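Local atomic coordinates of DinB-like domain-containing protein (Thermus thermophilus, PDB entry 2YQY), a protein that is of unknown function but folds as a DinB-like four-helix bundle with an exposed histidine triad, consistent with a metal-binding site like that of relatives in its superfamily. Residues L24-L27 / L28-D32; A51-V54 / A55-D59; V64-R67 / L68-A72. One frame throughout, in Å; residues are numbered along the deposited sequence.

Contact 1 of 3, residues L24-L27 / L28-D32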
ATOM      1  N   LEU A  24      -6.991  -5.285   6.175  1.00 20.63           N
ATOM      2  CA  LEU A  24      -6.579  -6.122   5.051  1.00 20.88           C
ATOM      3  C   LEU A  24      -6.039  -7.477   5.505  1.00 20.04           C
ATOM      4  O   LEU A  24      -6.409  -8.510   4.947  1.00 20.76           O
ATOM      5  CB  LEU A  24      -5.509  -5.400   4.178  1.00 20.00           C
ATOM      6  CG  LEU A  24      -4.941  -6.268   3.031  1.00 20.35           C
ATOM      7  CD1 LEU A  24      -6.051  -6.672   2.066  1.00 22.33           C
ATOM      8  CD2 LEU A  24      -3.841  -5.523   2.254  1.00 21.90           C
ATOM      9  N   LEU A  25      -5.111  -7.472   6.461  1.00 20.26           N
ATOM     10  CA  LEU A  25      -4.497  -8.731   6.892  1.00 20.12           C
ATOM     11  C   LEU A  25      -5.537  -9.688   7.460  1.00 20.22           C
ATOM     12  O   LEU A  25      -5.467 -10.895   7.188  1.00 20.82           O
ATOM     13  CB  LEU A  25      -3.380  -8.508   7.904  1.00 19.18           C
ATOM     14  CG  LEU A  25      -2.147  -7.769   7.410  1.00 19.46           C
ATOM     15  CD1 LEU A  25      -1.156  -7.665   8.562  1.00 18.70           C
ATOM     16  CD2 LEU A  25      -1.521  -8.470   6.210  1.00 19.67           C
ATOM     17  N   ALA A  26      -6.507  -9.147   8.215  1.00 20.32           N
ATOM     18  CA  ALA A  26      -7.574  -9.967   8.840  1.00 19.94           C
ATOM     19  C   ALA A  26      -8.525 -10.572   7.777  1.00 20.36           C
ATOM     20  O   ALA A  26      -8.875 -11.757   7.831  1.00 19.13           O
ATOM     21  CB  ALA A  26      -8.357  -9.131   9.870  1.00 20.23           C
ATOM     22  N   LEU A  27      -8.929  -9.742   6.820  1.00 20.52           N
ATOM     23  CA  LEU A  27      -9.692 -10.185   5.658  1.00 20.90           C
ATOM     24  C   LEU A  27      -9.000 -11.345   4.933  1.00 20.33           C
ATOM     25  O   LEU A  27      -9.639 -12.388   4.662  1.00 19.65           O
ATOM     26  CB  LEU A  27      -9.950  -9.009   4.702  1.00 20.92           C
ATOM     27  CG  LEU A  27     -10.706  -9.334   3.418  1.00 21.60           C
ATOM     28  CD1 LEU A  27     -11.439  -8.094   2.822  1.00 20.01           C
ATOM     29  CD2 LEU A  27      -9.769  -9.973   2.375  1.00 21.43           C
ATOM     30  N   LEU A  28      -7.701 -11.188   4.628  1.00 19.40           N
ATOM     31  CA  LEU A  28      -6.972 -12.272   3.926  1.00 19.40           C
ATOM     32  C   LEU A  28      -6.894 -13.570   4.749  1.00 18.56           C
ATOM     33  O   LEU A  28      -7.106 -14.660   4.203  1.00 18.48           O
ATOM     34  CB  LEU A  28      -5.573 -11.837   3.517  1.00 19.23           C
ATOM     35  CG  LEU A  28      -5.462 -10.694   2.492  1.00 18.48           C
ATOM     36  CD1 LEU A  28      -4.021 -10.164   2.463  1.00 18.00           C
ATOM     37  CD2 LEU A  28      -5.947 -11.130   1.088  1.00 20.33           C
ATOM     38  N   ARG A  29      -6.569 -13.443   6.040  1.00 31.15           N
ATOM     39  CA  ARG A  29      -6.407 -14.591   6.939  1.00 31.00           C
ATOM     40  C   ARG A  29      -7.723 -15.312   7.254  1.00 30.99           C
ATOM     41  O   ARG A  29      -7.718 -16.486   7.592  1.00 29.85           O
ATOM     42  CB  ARG A  29      -5.736 -14.169   8.245  1.00 30.26           C
ATOM     43  CG  ARG A  29      -4.246 -13.963   8.140  1.00 30.45           C
ATOM     44  CD  ARG A  29      -3.723 -13.240   9.377  1.00 32.41           C
ATOM     45  NE  ARG A  29      -2.293 -12.939   9.284  1.00 33.32           N
ATOM     46  CZ  ARG A  29      -1.697 -11.882   9.838  1.00 32.82           C
ATOM     47  NH1 ARG A  29      -2.397 -10.988  10.538  1.00 31.67           N
ATOM     48  NH2 ARG A  29      -0.393 -11.707   9.679  1.00 32.94           N
ATOM     49  N   GLU A  30      -8.843 -14.605   7.161  1.00 31.70           N
ATOM     50  CA  GLU A  30     -10.142 -15.190   7.488  1.00 31.59           C
ATOM     51  C   GLU A  30     -10.903 -15.665   6.252  1.00 31.19           C
ATOM     52  O   GLU A  30     -11.878 -16.389   6.371  1.00 29.73           O
ATOM     53  CB  GLU A  30     -10.976 -14.212   8.323  1.00 30.75           C
ATOM     54  CG  GLU A  30     -10.322 -13.868   9.658  1.00 32.75           C
ATOM     55  CD  GLU A  30     -10.957 -12.672  10.367  1.00 34.25           C
ATOM     56  OE1 GLU A  30     -12.027 -12.205   9.935  1.00 36.72           O
ATOM     57  OE2 GLU A  30     -10.384 -12.198  11.365  1.00 34.66           O
ATOM     58  N   ALA A  31     -10.438 -15.270   5.067  1.00 31.98           N
ATOM     59  CA  ALA A  31     -11.089 -15.638   3.808  1.00 32.20           C
ATOM     60  C   ALA A  31     -11.008 -17.130   3.517  1.00 32.60           C
ATOM     61  O   ALA A  31     -10.013 -17.788   3.819  1.00 32.15           O
ATOM     62  CB  ALA A  31     -10.478 -14.867   2.636  1.00 32.61           C
ATOM     63  N   ASP A  32     -12.066 -17.635   2.895  1.00 32.86           N
ATOM     64  CA  ASP A  32     -12.078 -18.966   2.331  1.00 33.30           C
ATOM     65  C   ASP A  32     -10.977 -19.061   1.262  1.00 33.40           C
ATOM     66  O   ASP A  32     -10.919 -18.207   0.366  1.00 32.45           O
ATOM     67  CB  ASP A  32     -13.471 -19.231   1.745  1.00 32.88           C
ATOM     68  CG  ASP A  32     -13.542 -20.499   0.922  1.00 33.21           C
ATOM     69  OD1 ASP A  32     -12.788 -21.449   1.200  1.00 36.71           O
ATOM     70  OD2 ASP A  32     -14.372 -20.547  -0.004  1.00 34.52           O
TER
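Leu28 lays its CD1 methyl against the branch of Leu24 one helical turn earlier, with Leu28 CD1 4.0 Å from Leu24 CG, the two side chains meeting at a slant. The torsions differ: Leu24 has CG anti to the backbone N, whereas Leu28 turns CG beside its own N (chi1 -64°), which sends its branch back along the helix toward the preceding turn. The second methyl, Leu28 CD2, comes within 4.2 Å of Leu27 CD2. This is the last part of helix 10-30, one of the long helices of the four-helix bundle, and leucine suits these places because each branch reaches a neighbouring helix: Leu24 and Leu27 pack on helix 153-165, and Leu28 on helix 106-126 and on Leu36. Were Leu28 cut back to an alanine, the space between Leu24, helix 106-126 and Leu36 would probably be left partly unfilled, and the Leu24 branch would have less to pack against.

On the solvent side the partners become polar. Arg29, extended from CG to NE, runs alongside Leu25 and sets one face of its guanidinium over Leu25 CB, which lies 3.7 Å from Arg29 NH1. Glu30, extended beyond CG, passes close to the previous turn, with Glu30 CG 3.1 Å from the carbonyl oxygen Ala26 O.

The backbone records the helix running out. Leu28 N binds Leu24 O at 3.0 Å with an N-H...O angle of 167°, but the corresponding angle from Ala31 N to Leu27 O is 124°, a weak bond. Ala31 leaves helical geometry, and Asp32 then serves as N-cap of helix 33-36 through a weak bond from Ala34 N. Apolar branches therefore face the bundle, while the charged ends of Arg29 and Glu30, both exposed residues, lie on the solvent side.

Contact 2 of 3, residues A51-V54 / A55-D59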
ATOM      1  N   ALA A  51      -3.731  -7.988  -3.274  1.00 17.81           N
ATOM      2  CA  ALA A  51      -2.837  -7.813  -2.112  1.00 18.31           C
ATOM      3  C   ALA A  51      -1.366  -7.629  -2.531  1.00 17.92           C
ATOM      4  O   ALA A  51      -0.671  -6.785  -1.994  1.00 17.31           O
ATOM      5  CB  ALA A  51      -2.985  -8.994  -1.144  1.00 17.59           C
ATOM      6  N   GLU A  52      -0.899  -8.435  -3.485  1.00 17.92           N
ATOM      7  CA  GLU A  52       0.458  -8.288  -4.029  1.00 18.22           C
ATOM      8  C   GLU A  52       0.630  -6.895  -4.646  1.00 18.75           C
ATOM      9  O   GLU A  52       1.659  -6.244  -4.421  1.00 17.94           O
ATOM     10  CB  GLU A  52       0.768  -9.413  -5.048  1.00 18.46           C
ATOM     11  CG  GLU A  52       1.949  -9.103  -5.915  1.00 19.89           C
ATOM     12  CD  GLU A  52       2.086  -9.973  -7.150  1.00 19.37           C
ATOM     13  OE1 GLU A  52       1.094 -10.597  -7.615  1.00 18.68           O
ATOM     14  OE2 GLU A  52       3.225 -10.023  -7.673  1.00 19.10           O
ATOM     15  N   HIS A  53      -0.395  -6.411  -5.356  1.00 18.22           N
ATOM     16  CA  HIS A  53      -0.387  -5.043  -5.905  1.00 18.13           C
ATOM     17  C   HIS A  53      -0.206  -3.967  -4.821  1.00 18.50           C
ATOM     18  O   HIS A  53       0.606  -3.073  -4.960  1.00 17.44           O
ATOM     19  CB  HIS A  53      -1.682  -4.770  -6.682  1.00 18.36           C
ATOM     20  CG  HIS A  53      -1.790  -3.367  -7.219  1.00 17.00           C
ATOM     21  ND1 HIS A  53      -0.992  -2.889  -8.233  1.00 17.64           N
ATOM     22  CD2 HIS A  53      -2.613  -2.347  -6.877  1.00 15.37           C
ATOM     23  CE1 HIS A  53      -1.295  -1.625  -8.478  1.00 18.05           C
ATOM     24  NE2 HIS A  53      -2.293  -1.278  -7.678  1.00 17.36           N
ATOM     25  N   VAL A  54      -0.986  -4.065  -3.751  1.00 18.58           N
ATOM     26  CA  VAL A  54      -0.844  -3.193  -2.616  1.00 18.68           C
ATOM     27  C   VAL A  54       0.611  -3.172  -2.086  1.00 19.09           C
ATOM     28  O   VAL A  54       1.164  -2.095  -1.859  1.00 18.74           O
ATOM     29  CB  VAL A  54      -1.850  -3.577  -1.475  1.00 18.12           C
ATOM     30  CG1 VAL A  54      -1.453  -2.901  -0.145  1.00 17.88           C
ATOM     31  CG2 VAL A  54      -3.304  -3.214  -1.908  1.00 18.61           C
ATOM     32  N   ALA A  55       1.188  -4.357  -1.841  1.00 18.82           N
ATOM     33  CA  ALA A  55       2.564  -4.487  -1.420  1.00 18.34           C
ATOM     34  C   ALA A  55       3.549  -3.819  -2.408  1.00 19.02           C
ATOM     35  O   ALA A  55       4.470  -3.103  -1.978  1.00 16.05           O
ATOM     36  CB  ALA A  55       2.924  -5.981  -1.218  1.00 18.55           C
ATOM     37  N   LEU A  56       3.398  -4.057  -3.713  1.00 18.13           N
ATOM     38  CA  LEU A  56       4.382  -3.490  -4.689  1.00 17.85           C
ATOM     39  C   LEU A  56       4.307  -1.933  -4.668  1.00 17.96           C
ATOM     40  O   LEU A  56       5.343  -1.231  -4.712  1.00 16.43           O
ATOM     41  CB  LEU A  56       4.157  -4.038  -6.099  1.00 17.01           C
ATOM     42  CG  LEU A  56       4.381  -5.557  -6.181  1.00 18.87           C
ATOM     43  CD1 LEU A  56       4.000  -6.155  -7.572  1.00 20.85           C
ATOM     44  CD2 LEU A  56       5.831  -5.914  -5.780  1.00 20.83           C
ATOM     45  N   VAL A  57       3.094  -1.405  -4.560  1.00 17.54           N
ATOM     46  CA  VAL A  57       2.929   0.038  -4.553  1.00 17.45           C
ATOM     47  C   VAL A  57       3.543   0.635  -3.274  1.00 18.01           C
ATOM     48  O   VAL A  57       4.120   1.730  -3.326  1.00 18.82           O
ATOM     49  CB  VAL A  57       1.457   0.456  -4.785  1.00 18.59           C
ATOM     50  CG1 VAL A  57       1.247   1.967  -4.524  1.00 16.90           C
ATOM     51  CG2 VAL A  57       1.005   0.071  -6.249  1.00 18.32           C
ATOM     52  N   GLU A  58       3.446  -0.056  -2.144  1.00 17.58           N
ATOM     53  CA  GLU A  58       4.080   0.449  -0.911  1.00 18.61           C
ATOM     54  C   GLU A  58       5.593   0.385  -1.016  1.00 18.82           C
ATOM     55  O   GLU A  58       6.282   1.260  -0.549  1.00 18.89           O
ATOM     56  CB  GLU A  58       3.688  -0.365   0.313  1.00 19.11           C
ATOM     57  CG  GLU A  58       2.222  -0.266   0.614  1.00 21.10           C
ATOM     58  CD  GLU A  58       1.870  -0.297   2.093  1.00 20.15           C
ATOM     59  OE1 GLU A  58       2.660  -0.808   2.937  1.00 17.58           O
ATOM     60  OE2 GLU A  58       0.759   0.174   2.385  1.00 18.35           O
ATOM     61  N   ASP A  59       6.103  -0.659  -1.660  1.00 18.24           N
ATOM     62  CA  ASP A  59       7.545  -0.748  -1.899  1.00 19.06           C
ATOM     63  C   ASP A  59       8.031   0.420  -2.761  1.00 19.43           C
ATOM     64  O   ASP A  59       9.003   1.080  -2.437  1.00 17.93           O
ATOM     65  CB  ASP A  59       7.920  -2.091  -2.524  1.00 17.44           C
ATOM     66  CG  ASP A  59       9.399  -2.199  -2.797  1.00 19.72           C
ATOM     67  OD1 ASP A  59      10.131  -2.606  -1.878  1.00 18.84           O
ATOM     68  OD2 ASP A  59       9.839  -1.867  -3.919  1.00 18.69           O
TER
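His53 and Val57 touch one turn apart on helix 47-71, a long helix of the DinB-like four-helix bundle, by a CH-pi contact. The Val57 CG2 methyl stands over one face of the imidazole, 4.0 Å from its centroid and 25° off the ring normal, displaced toward the rim so that His53 CE1 is its nearest ring atom at 3.6 Å. His53 carries its ring with CG anti to the backbone N (chi1 177°), within reach of Val57, which keeps CG2 beside its own N, facing back toward that ring. A beta-branched residue suits this place: one methyl meets the imidazole, and the side chain also packs on His155.

Farther out, the His53 ring meets those of His155, His159 and Trp45. His155 and His159 belong to an HExxH sequence pattern, so the three histidines probably form the exposed triad reported for this protein, although no metal is bound to the pattern here. Glu52 and Leu56 run side by side, Leu56 CD1 3.9 Å from Glu52 OE2, and Glu52 also packs on Leu112.

Toward the neighbouring helices lie two small or branched residues and one buried acid. Ala51, buried, sits against Leu28 and Val109, and its single methyl lets the helices come close; Val54 packs on Glu156 and His159. Glu58 bends at its second torsion, and its OE1 forms a salt bridge with Arg117 NE. Beneath all these groups, regular helical bonds fix the spacing of the turns: Val57 N donates to His53 O at 3.0 Å with an N-H...O angle of 162°, and the Val57 CG2 methyl lies 3.4 Å from the same His53 O.

Contact 3 of 3, residues V64-R67 / L68-A72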
ATOM      1  N   VAL A  64      10.399   6.058  -3.525  1.00 13.77           N
ATOM      2  CA  VAL A  64      10.185   7.473  -3.891  1.00 14.73           C
ATOM      3  C   VAL A  64      10.547   8.329  -2.707  1.00 15.42           C
ATOM      4  O   VAL A  64      11.276   9.336  -2.848  1.00 15.01           O
ATOM      5  CB  VAL A  64       8.715   7.751  -4.353  1.00 15.03           C
ATOM      6  CG1 VAL A  64       8.463   9.280  -4.436  1.00 16.78           C
ATOM      7  CG2 VAL A  64       8.425   7.056  -5.711  1.00 14.12           C
ATOM      8  N   LEU A  65      10.060   7.935  -1.517  1.00 16.25           N
ATOM      9  CA  LEU A  65      10.391   8.695  -0.317  1.00 15.75           C
ATOM     10  C   LEU A  65      11.881   8.714  -0.091  1.00 15.70           C
ATOM     11  O   LEU A  65      12.432   9.734   0.342  1.00 17.37           O
ATOM     12  CB  LEU A  65       9.673   8.124   0.915  1.00 17.12           C
ATOM     13  CG  LEU A  65       8.122   8.265   0.947  1.00 14.56           C
ATOM     14  CD1 LEU A  65       7.474   7.625   2.197  1.00 16.31           C
ATOM     15  CD2 LEU A  65       7.733   9.714   0.845  1.00 14.73           C
ATOM     16  N   ARG A  66      12.555   7.592  -0.311  1.00 15.10           N
ATOM     17  CA  ARG A  66      14.012   7.566  -0.152  1.00 15.18           C
ATOM     18  C   ARG A  66      14.673   8.525  -1.143  1.00 14.93           C
ATOM     19  O   ARG A  66      15.598   9.223  -0.789  1.00 14.15           O
ATOM     20  CB  ARG A  66      14.553   6.153  -0.338  1.00 14.41           C
ATOM     21  CG  ARG A  66      16.087   6.006  -0.134  1.00 14.21           C
ATOM     22  CD  ARG A  66      16.516   4.524  -0.226  1.00 13.74           C
ATOM     23  NE  ARG A  66      16.190   3.987  -1.545  1.00 15.32           N
ATOM     24  CZ  ARG A  66      16.291   2.711  -1.911  1.00 18.65           C
ATOM     25  NH1 ARG A  66      16.719   1.794  -1.065  1.00 18.99           N
ATOM     26  NH2 ARG A  66      15.977   2.354  -3.149  1.00 19.31           N
ATOM     27  N   ARG A  67      14.238   8.530  -2.393  1.00 14.42           N
ATOM     28  CA  ARG A  67      14.819   9.508  -3.368  1.00 15.09           C
ATOM     29  C   ARG A  67      14.539  10.979  -2.953  1.00 15.96           C
ATOM     30  O   ARG A  67      15.438  11.842  -2.991  1.00 15.63           O
ATOM     31  CB  ARG A  67      14.250   9.251  -4.755  1.00 15.07           C
ATOM     32  CG  ARG A  67      15.032   9.883  -5.892  1.00 14.95           C
ATOM     33  CD  ARG A  67      14.281   9.685  -7.246  1.00 16.42           C
ATOM     34  NE  ARG A  67      15.253   9.992  -8.324  1.00 16.72           N
ATOM     35  CZ  ARG A  67      15.411  11.192  -8.862  1.00 16.54           C
ATOM     36  NH1 ARG A  67      14.635  12.198  -8.477  1.00 18.40           N
ATOM     37  NH2 ARG A  67      16.338  11.395  -9.795  1.00 16.48           N
ATOM     38  N   LEU A  68      13.319  11.256  -2.493  1.00 14.93           N
ATOM     39  CA  LEU A  68      12.976  12.630  -2.075  1.00 15.51           C
ATOM     40  C   LEU A  68      13.815  13.094  -0.866  1.00 14.80           C
ATOM     41  O   LEU A  68      14.156  14.285  -0.749  1.00 14.34           O
ATOM     42  CB  LEU A  68      11.468  12.743  -1.797  1.00 14.76           C
ATOM     43  CG  LEU A  68      10.653  12.699  -3.113  1.00 16.21           C
ATOM     44  CD1 LEU A  68       9.148  12.665  -2.838  1.00 13.65           C
ATOM     45  CD2 LEU A  68      11.018  13.904  -4.028  1.00 15.77           C
ATOM     46  N   ARG A  69      14.181  12.139  -0.016  1.00  4.20           N
ATOM     47  CA  ARG A  69      14.999  12.416   1.160  1.00  4.43           C
ATOM     48  C   ARG A  69      16.419  12.722   0.713  1.00  4.14           C
ATOM     49  O   ARG A  69      17.029  13.676   1.195  1.00  3.50           O
ATOM     50  CB  ARG A  69      14.962  11.235   2.125  1.00  4.78           C
ATOM     51  CG  ARG A  69      15.582  11.520   3.447  1.00  5.26           C
ATOM     52  CD  ARG A  69      15.624  10.308   4.396  1.00  3.57           C
ATOM     53  NE  ARG A  69      15.766   8.960   3.787  1.00  3.71           N
ATOM     54  CZ  ARG A  69      16.901   8.252   3.748  1.00  4.50           C
ATOM     55  NH1 ARG A  69      18.032   8.761   4.217  1.00  2.00           N
ATOM     56  NH2 ARG A  69      16.928   7.014   3.248  1.00  5.69           N
ATOM     57  N   ARG A  70      16.923  11.942  -0.234  1.00  4.46           N
ATOM     58  CA  ARG A  70      18.282  12.142  -0.739  1.00  5.51           C
ATOM     59  C   ARG A  70      18.422  13.472  -1.482  1.00  5.46           C
ATOM     60  O   ARG A  70      19.411  14.165  -1.299  1.00  4.87           O
ATOM     61  CB  ARG A  70      18.733  10.944  -1.574  1.00  5.60           C
ATOM     62  CG  ARG A  70      18.858   9.675  -0.717  1.00  8.00           C
ATOM     63  CD  ARG A  70      19.031   8.429  -1.566  1.00 11.22           C
ATOM     64  NE  ARG A  70      20.272   7.763  -1.198  1.00 12.92           N
ATOM     65  CZ  ARG A  70      21.423   7.884  -1.855  1.00 12.93           C
ATOM     66  NH1 ARG A  70      22.494   7.239  -1.426  1.00 12.72           N
ATOM     67  NH2 ARG A  70      21.508   8.634  -2.944  1.00 14.15           N
ATOM     68  N   LEU A  71      17.419  13.829  -2.285  1.00  6.60           N
ATOM     69  CA  LEU A  71      17.305  15.160  -2.915  1.00  7.21           C
ATOM     70  C   LEU A  71      17.226  16.327  -1.908  1.00  7.86           C
ATOM     71  O   LEU A  71      17.671  17.443  -2.208  1.00  7.62           O
ATOM     72  CB  LEU A  71      16.090  15.208  -3.858  1.00  7.10           C
ATOM     73  CG  LEU A  71      16.036  14.308  -5.111  1.00  7.55           C
ATOM     74  CD1 LEU A  71      14.595  14.170  -5.636  1.00  8.39           C
ATOM     75  CD2 LEU A  71      16.958  14.767  -6.245  1.00  7.01           C
ATOM     76  N   ALA A  72      16.645  16.075  -0.736  1.00  9.08           N
ATOM     77  CA  ALA A  72      16.657  17.031   0.385  1.00  9.42           C
ATOM     78  C   ALA A  72      18.084  17.167   0.932  1.00  9.27           C
ATOM     79  O   ALA A  72      18.540  18.275   1.235  1.00  9.22           O
TER
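Arg69 and Arg66 meet near the end of helix 47-71, where Arg69 NH2 forms a salt bridge with Glu123 OE2 of helix 106-126. The same NH2 lies 3.6 Å from Arg66 CG, so it touches the aliphatic stem of its neighbour rather than that neighbour's charge. Within the helix, Leu71 N donates to Arg67 O at 2.9 Å in a nearly straight bond (N-H...O 174°), and Leu68 N reaches Val64 O at 2.8 Å. Arg66 O accepts from Arg70 N at 3.1 Å and also receives a weak second bond from Arg69 N. A further tie comes from Asn131, whose ND2 hydrogen-bonds to Leu68 O.

Arg70 runs alongside Arg66, with Arg70 CD 4.1 Å from Arg66 CG, but the guanidinium planes stand 79° apart. Their like charges, with Arg66 NE 5.6 Å from Arg70 NE, would probably repel mildly. Arginines suit this solvent-facing side, since their methylenes can pack while the Arg66 and Arg70 guanidiniums stay apart.

This is the far end of a long helix of the four-helix bundle, and its inner face is correspondingly apolar. Val64 and Leu68 lie side by side, Val64 CG1 3.8 Å from Leu68 CD1, and Phe135 of strand 135-137 packs against both. Trp148 lies against Val64 and Leu65, and Pro145 against Leu65 and Leu68, which brings the short helix 145-149 to this face; Leu65 also meets Leu120.

Arg67 leaves the helix with CG anti to the backbone N (chi1 -163°) and continues extended to NE. The Arg67 and Leu71 side chains cross at an angle, Arg67 NH1 3.5 Å from Leu71 CD1, while Arg67 also touches Phe135.

How the contacts relate
Contacts 2 and 3 lie on the same helix, 47-71, with centres 20 Å apart and nearest atoms about 5 Å apart, whereas contact 1 belongs to the end of helix 10-30. Contacts 1 and 2 pack across the bundle: Leu28 CD1 lies 3.9 Å from Ala51 CB, and Leu24 CD2 lies 4.3 Å from Val54 CG1. Both also reach helix 153-165, which carries the HExxH-like pattern, with no metal bound to it here, contact 1 through Leu24 on Glu156 and contact 2 through His53, a probable member of the histidine triad. Contact 3 sits on the opposite side of the chain's centre from contact 1, their centres 34 Å apart and their nearest atoms about 17 Å apart.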